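Local structure of cellulose biosynthesis protein BcsG (Salmonella typhimurium LT2, 5OLT) at residues 32-37 and 352-357; 82-87 and 240-245. The protein is required for cellulose biosynthesis as a membrane subunit of the bacterial cellulose synthase, with a zinc-binding extramembrane domain of the alkaline phosphatase family. One frame throughout, in Å; residues are numbered along the deposited sequence. Where two conformers were deposited one is given.

The two contacts illustrate how residues far apart in sequence are brought together in a domain of the alkaline phosphatase family. Interaction 1 joins helix 27-42, near the start of the chain, to the segment that holds edge strand 355-357 of the four-stranded antiparallel sheet near its end; interaction 2 lies wholly within the intervening sequence and packs the short helix 84-87 on the long helix 234-255. The centres of interactions 1 and 2 are 33 Å apart, on opposite sides of the chain's centre. Between nearest atoms the gap is about 18 Å. They share no helix or strand. Interaction 1 thus brings together the two terminal regions, whereas interaction 2 joins two helices that each precede a strand of the seven-stranded mixed sheet.

Interaction 1: 32-37 and 352-357; sequences AWLNTF and APVSEN
Helix 27-42 packs against the segment beside the edge strand of the small C-terminal antiparallel sheet, an example of one branched residue fitting among three helix side chains. Val354, in the segment 352-357 that carries strand 355-357, meets Trp33, Leu34 and Phe37, and Ala352 adds a second, smaller apolar contact. No hydrogen bond crosses between 32-37 and 352-357; the union is apolar and buried.

Of the two valine methyls, CG2 serves the two rings, while CG1 faces Leu34 and also skirts the Phe37 ring. Val354 CG2 sits over the centre of the Phe37 ring, 3.7 Å from the centroid and only 9° off the normal, a CH-pi contact made almost straight down on the face. The same methyl lies in the plane of the Trp33 indole, at its edge, with Val354 CG2 3.6 Å from Trp33 CH2. One carbon therefore meets one aromatic ring by its face and another by its rim. On the other branch, Val354 CG1 is 3.9 Å from Leu34 CD1. With CG1 anti to the backbone N (chi1 173°), CG2 is left beside that nitrogen, where it meets both rings.

The backbone before Val354 is bent by an inverse gamma turn centred on Pro353, closed by Val354 N donating to Ala352 O at 3.0 Å. With this turn the Ala352 methyl lies beside the valine on the helix-facing side, while the CB of Pro353 points away.

Neighbouring elements complete the site. The helix also rests on strand 360-365, Leu34 on Val361 and Trp33 on Ile363, which lays it on the sheet itself. Trp33 NE1 donates to Pro19 O, fixing the polar edge of the indole. At the lower-numbered end of the contact, Ala352 CB reaches the indole rim 3.8 Å from Trp33 CH2 and also lies 4.0 Å from Phe37 CE1.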
loop_
_atom_site.group_PDB
_atom_site.type_symbol
_atom_site.label_atom_id
_atom_site.label_comp_id
_atom_site.label_asym_id
_atom_site.label_seq_id
_atom_site.Cartn_x
_atom_site.Cartn_y
_atom_site.Cartn_z
ATOM N N ALA A 32 -3.938 -15.946 -21.816
ATOM C CA ALA A 32 -4.795 -16.858 -21.063
ATOM C C ALA A 32 -4.466 -16.796 -19.559
ATOM O O ALA A 32 -5.366 -16.801 -18.725
ATOM C CB ALA A 32 -4.678 -18.274 -21.585
ATOM N N TRP A 33 -3.164 -16.754 -19.226
ATOM C CA TRP A 33 -2.750 -16.639 -17.836
ATOM C C TRP A 33 -3.347 -15.373 -17.191
ATOM O O TRP A 33 -3.868 -15.446 -16.061
ATOM C CB TRP A 33 -1.214 -16.664 -17.703
ATOM C CG TRP A 33 -0.814 -16.644 -16.269
ATOM C CD1 TRP A 33 -0.642 -17.713 -15.452
ATOM C CD2 TRP A 33 -0.611 -15.476 -15.452
ATOM N NE1 TRP A 33 -0.363 -17.294 -14.178
ATOM C CE2 TRP A 33 -0.328 -15.927 -14.151
ATOM C CE3 TRP A 33 -0.639 -14.083 -15.707
ATOM C CZ2 TRP A 33 -0.074 -15.038 -13.091
ATOM C CZ3 TRP A 33 -0.400 -13.202 -14.647
ATOM C CH2 TRP A 33 -0.120 -13.682 -13.365
ATOM N N LEU A 34 -3.283 -14.251 -17.912
ATOM C CA LEU A 34 -3.825 -13.023 -17.345
ATOM C C LEU A 34 -5.334 -13.123 -17.085
ATOM O O LEU A 34 -5.819 -12.668 -16.049
ATOM C CB LEU A 34 -3.475 -11.827 -18.223
ATOM C CG LEU A 34 -3.895 -10.434 -17.704
ATOM C CD1 LEU A 34 -3.104 -10.062 -16.428
ATOM C CD2 LEU A 34 -3.697 -9.374 -18.769
ATOM N N ASN A 35 -6.078 -13.685 -18.053
ATOM C CA ASN A 35 -7.485 -13.878 -17.827
ATOM C C ASN A 35 -7.765 -14.804 -16.640
ATOM O O ASN A 35 -8.700 -14.565 -15.876
ATOM C CB ASN A 35 -8.177 -14.370 -19.115
ATOM C CG ASN A 35 -8.583 -13.223 -20.025
ATOM O OD1 ASN A 35 -9.108 -12.209 -19.568
ATOM N ND2 ASN A 35 -8.302 -13.364 -21.310
ATOM N N THR A 36 -6.917 -15.829 -16.476
ATOM C CA THR A 36 -7.015 -16.764 -15.328
ATOM C C THR A 36 -6.762 -16.019 -14.010
ATOM O O THR A 36 -7.484 -16.215 -13.041
ATOM C CB THR A 36 -6.057 -17.942 -15.513
ATOM O OG1 THR A 36 -6.437 -18.603 -16.716
ATOM C CG2 THR A 36 -6.161 -18.927 -14.352
ATOM N N PHE A 37 -5.756 -15.130 -14.030
ATOM C CA PHE A 37 -5.482 -14.279 -12.874
ATOM C C PHE A 37 -6.697 -13.394 -12.550
ATOM O O PHE A 37 -7.140 -13.344 -11.408
ATOM C CB PHE A 37 -4.215 -13.454 -13.162
ATOM C CG PHE A 37 -3.946 -12.327 -12.168
ATOM C CD1 PHE A 37 -3.281 -12.571 -10.970
ATOM C CD2 PHE A 37 -4.347 -11.026 -12.451
ATOM C CE1 PHE A 37 -3.015 -11.535 -10.061
ATOM C CE2 PHE A 37 -4.115 -9.990 -11.548
ATOM C CZ PHE A 37 -3.430 -10.242 -10.363
ATOM N N ALA A 352 0.021 -12.556 -7.365
ATOM C CA ALA A 352 1.041 -12.474 -8.417
ATOM C C ALA A 352 1.319 -10.995 -8.734
ATOM O O ALA A 352 0.397 -10.146 -8.629
ATOM C CB ALA A 352 0.587 -13.234 -9.675
ATOM N N PRO A 353 2.578 -10.685 -9.114
ATOM C CA PRO A 353 2.946 -9.282 -9.422
ATOM C C PRO A 353 2.520 -8.874 -10.821
ATOM O O PRO A 353 3.262 -8.969 -11.770
ATOM C CB PRO A 353 4.468 -9.280 -9.265
ATOM C CG PRO A 353 4.841 -10.664 -9.653
ATOM C CD PRO A 353 3.775 -11.546 -9.034
ATOM N N VAL A 354 1.287 -8.478 -10.915
ATOM C CA VAL A 354 0.701 -7.973 -12.153
ATOM C C VAL A 354 0.488 -6.484 -11.949
ATOM O O VAL A 354 -0.041 -6.066 -10.914
ATOM C CB VAL A 354 -0.656 -8.654 -12.410
ATOM C CG1 VAL A 354 -1.372 -8.009 -13.602
ATOM C CG2 VAL A 354 -0.448 -10.167 -12.594
ATOM N N SER A 355 0.901 -5.675 -12.922
ATOM C CA SER A 355 0.744 -4.229 -12.792
ATOM C C SER A 355 0.182 -3.653 -14.074
ATOM O O SER A 355 0.486 -4.161 -15.176
ATOM C CB SER A 355 2.095 -3.561 -12.501
ATOM O OG SER A 355 2.642 -4.095 -11.310
ATOM N N GLU A 356 -0.626 -2.615 -13.934
ATOM C CA GLU A 356 -1.265 -2.023 -15.099
ATOM C C GLU A 356 -1.428 -0.571 -14.989
ATOM O O GLU A 356 -1.626 -0.029 -13.898
ATOM C CB GLU A 356 -2.722 -2.535 -15.260
ATOM C CG GLU A 356 -2.895 -3.994 -15.182
ATOM C CD GLU A 356 -4.274 -4.444 -15.589
ATOM O OE1 GLU A 356 -5.045 -3.736 -16.333
ATOM O OE2 GLU A 356 -4.533 -5.564 -15.159
ATOM N N ASN A 357 -1.347 0.073 -16.157
ATOM C CA ASN A 357 -1.893 1.427 -16.345
ATOM C C ASN A 357 -2.906 1.272 -17.501
ATOM O O ASN A 357 -3.052 0.178 -18.028
ATOM C CB ASN A 357 -0.777 2.426 -16.678
ATOM C CG ASN A 357 0.316 2.492 -15.607
ATOM O OD1 ASN A 357 0.067 2.342 -14.409
ATOM N ND2 ASN A 357 1.529 2.785 -16.040
#

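Interaction 2: 82-87 and 240-245; sequences HPLWSH and KLFDEL
His82 and Asp243 supply the polar link between helix 234-255 and the weakly bonded helix at about 84-87, whose leading turn His82 caps. His82 NE2 donates to Asp243 OD1 over 2.8 Å, with a bent N-H...O angle of 146°; the acceptor lies near the imidazole plane, whereas the donor stands above the carboxylate plane. The imidazole swings away from its own backbone N (CG anti to it, chi1 -167°), which carries NE2 out to Asp243. At the other ring nitrogen, His82 ND1 accepts from Leu84 N at 3.0 Å, a nearly straight capping bond. Gripped at both nitrogens, the imidazole has its rotation fixed, and the carboxylate would probably favour a proton on NE2.

Aromatic contacts form a cluster around Phe242. Phe242 CB lies over the centre of the His82 ring, 3.4 Å from the centroid, in a CH-pi contact, and its ring turns an edge toward that imidazole. Trp85 in turn points an edge at the face of Phe242, their planes at 70°.

The aliphatic part is carried by Leu84, whose two methyls part company: Leu84 CD2 is 3.8 Å from Phe242 CD1, and Leu84 CD1 is 4.1 Å from Leu245 CB.

Around this core, Trp85 NE1 donates to Leu79 O, and Leu245 also touches Leu195 of helix 191-203. Helix 84-87 is followed by strand 90-96 and helix 234-255 by strand 259-265, both in the seven-stranded mixed sheet.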
loop_
_atom_site.group_PDB
_atom_site.type_symbol
_atom_site.label_atom_id
_atom_site.label_comp_id
_atom_site.label_asym_id
_atom_site.label_seq_id
_atom_site.Cartn_x
_atom_site.Cartn_y
_atom_site.Cartn_z
ATOM N N HIS A 82 18.583 3.065 6.541
ATOM C CA HIS A 82 17.904 4.035 7.369
ATOM C C HIS A 82 17.196 3.307 8.528
ATOM O O HIS A 82 16.571 2.271 8.287
ATOM C CB HIS A 82 16.873 4.836 6.568
ATOM C CG HIS A 82 16.389 6.026 7.325
ATOM N ND1 HIS A 82 15.485 5.933 8.363
ATOM C CD2 HIS A 82 16.768 7.334 7.261
ATOM C CE1 HIS A 82 15.318 7.137 8.895
ATOM N NE2 HIS A 82 16.074 8.006 8.232
ATOM N N PRO A 83 17.291 3.832 9.771
ATOM C CA PRO A 83 16.691 3.162 10.917
ATOM C C PRO A 83 15.191 2.899 10.779
ATOM O O PRO A 83 14.699 1.979 11.415
ATOM C CB PRO A 83 16.936 4.131 12.090
ATOM C CG PRO A 83 18.021 5.046 11.653
ATOM C CD PRO A 83 18.129 4.996 10.162
ATOM N N LEU A 84 14.462 3.656 9.953
ATOM C CA LEU A 84 13.003 3.450 9.812
ATOM C C LEU A 84 12.691 1.992 9.486
ATOM O O LEU A 84 11.758 1.420 10.059
ATOM C CB LEU A 84 12.432 4.364 8.710
ATOM C CG LEU A 84 10.922 4.166 8.417
ATOM C CD1 LEU A 84 10.086 4.651 9.592
ATOM C CD2 LEU A 84 10.614 4.916 7.132
ATOM N N TRP A 85 13.462 1.375 8.590
ATOM C CA TRP A 85 13.112 0.037 8.132
ATOM C C TRP A 85 13.140 -0.959 9.254
ATOM O O TRP A 85 12.352 -1.879 9.247
ATOM C CB TRP A 85 13.979 -0.453 6.951
ATOM C CG TRP A 85 14.048 0.577 5.872
ATOM C CD1 TRP A 85 15.174 1.235 5.441
ATOM C CD2 TRP A 85 12.956 1.095 5.104
ATOM N NE1 TRP A 85 14.845 2.133 4.469
ATOM C CE2 TRP A 85 13.499 2.061 4.224
ATOM C CE3 TRP A 85 11.552 0.829 5.056
ATOM C CZ2 TRP A 85 12.704 2.781 3.331
ATOM C CZ3 TRP A 85 10.786 1.554 4.166
ATOM C CH2 TRP A 85 11.366 2.516 3.326
ATOM N N SER A 86 14.044 -0.750 10.204
ATOM C CA SER A 86 14.189 -1.663 11.305
ATOM C C SER A 86 13.113 -1.469 12.373
ATOM O O SER A 86 13.020 -2.305 13.287
ATOM C CB SER A 86 15.608 -1.525 11.902
ATOM O OG SER A 86 15.719 -0.311 12.609
ATOM N N HIS A 87 12.305 -0.398 12.276
ATOM C CA HIS A 87 11.350 -0.099 13.302
ATOM C C HIS A 87 9.988 -0.736 13.097
ATOM O O HIS A 87 9.207 -0.839 14.018
ATOM C CB HIS A 87 11.330 1.413 13.539
ATOM C CG HIS A 87 12.637 1.926 14.081
ATOM N ND1 HIS A 87 13.014 3.247 14.006
ATOM C CD2 HIS A 87 13.681 1.279 14.655
ATOM C CE1 HIS A 87 14.207 3.404 14.546
ATOM N NE2 HIS A 87 14.646 2.221 14.925
ATOM N N LYS A 240 14.747 13.097 4.798
ATOM C CA LYS A 240 13.911 13.980 5.597
ATOM C C LYS A 240 12.605 13.297 5.955
ATOM O O LYS A 240 12.178 13.319 7.111
ATOM C CB LYS A 240 13.645 15.274 4.814
ATOM C CG LYS A 240 12.665 16.245 5.473
ATOM C CD LYS A 240 12.617 17.524 4.652
ATOM C CE LYS A 240 11.664 18.578 5.202
ATOM N NZ LYS A 240 12.307 19.497 6.147
ATOM N N LEU A 241 11.968 12.662 4.964
ATOM C CA LEU A 241 10.712 11.954 5.219
ATOM C C LEU A 241 10.907 10.816 6.221
ATOM O O LEU A 241 10.114 10.663 7.154
ATOM C CB LEU A 241 10.149 11.389 3.904
ATOM C CG LEU A 241 8.891 10.511 4.069
ATOM C CD1 LEU A 241 7.724 11.263 4.731
ATOM C CD2 LEU A 241 8.484 9.946 2.720
ATOM N N PHE A 242 11.958 10.018 6.017
ATOM C CA PHE A 242 12.142 8.865 6.881
ATOM C C PHE A 242 12.484 9.310 8.298
ATOM O O PHE A 242 12.027 8.697 9.260
ATOM C CB PHE A 242 13.220 7.930 6.333
ATOM C CG PHE A 242 12.928 7.377 4.950
ATOM C CD1 PHE A 242 11.648 7.363 4.406
ATOM C CD2 PHE A 242 13.983 6.823 4.204
ATOM C CE1 PHE A 242 11.457 6.858 3.123
ATOM C CE2 PHE A 242 13.781 6.323 2.919
ATOM C CZ PHE A 242 12.502 6.333 2.389
ATOM N N ASP A 243 13.271 10.382 8.431
ATOM C CA ASP A 243 13.545 10.943 9.765
ATOM C C ASP A 243 12.279 11.477 10.431
ATOM O O ASP A 243 12.087 11.268 11.650
ATOM C CB ASP A 243 14.587 12.063 9.646
ATOM C CG ASP A 243 16.024 11.521 9.455
ATOM O OD1 ASP A 243 16.273 10.312 9.724
ATOM O OD2 ASP A 243 16.889 12.346 9.042
ATOM N N GLU A 244 11.374 12.086 9.641
ATOM C CA GLU A 244 10.135 12.573 10.225
ATOM C C GLU A 244 9.211 11.426 10.619
ATOM O O GLU A 244 8.590 11.497 11.673
ATOM C CB GLU A 244 9.444 13.563 9.304
ATOM C CG GLU A 244 10.206 14.877 9.249
ATOM C CD GLU A 244 9.419 16.009 8.625
ATOM O OE1 GLU A 244 8.374 15.792 7.966
ATOM O OE2 GLU A 244 9.886 17.175 8.791
ATOM N N LEU A 245 9.125 10.388 9.785
ATOM C CA LEU A 245 8.298 9.235 10.157
ATOM C C LEU A 245 8.846 8.566 11.411
ATOM O O LEU A 245 8.070 8.208 12.303
ATOM C CB LEU A 245 8.206 8.239 9.002
ATOM C CG LEU A 245 7.438 8.737 7.776
ATOM C CD1 LEU A 245 7.555 7.687 6.672
ATOM C CD2 LEU A 245 5.971 9.022 8.117
#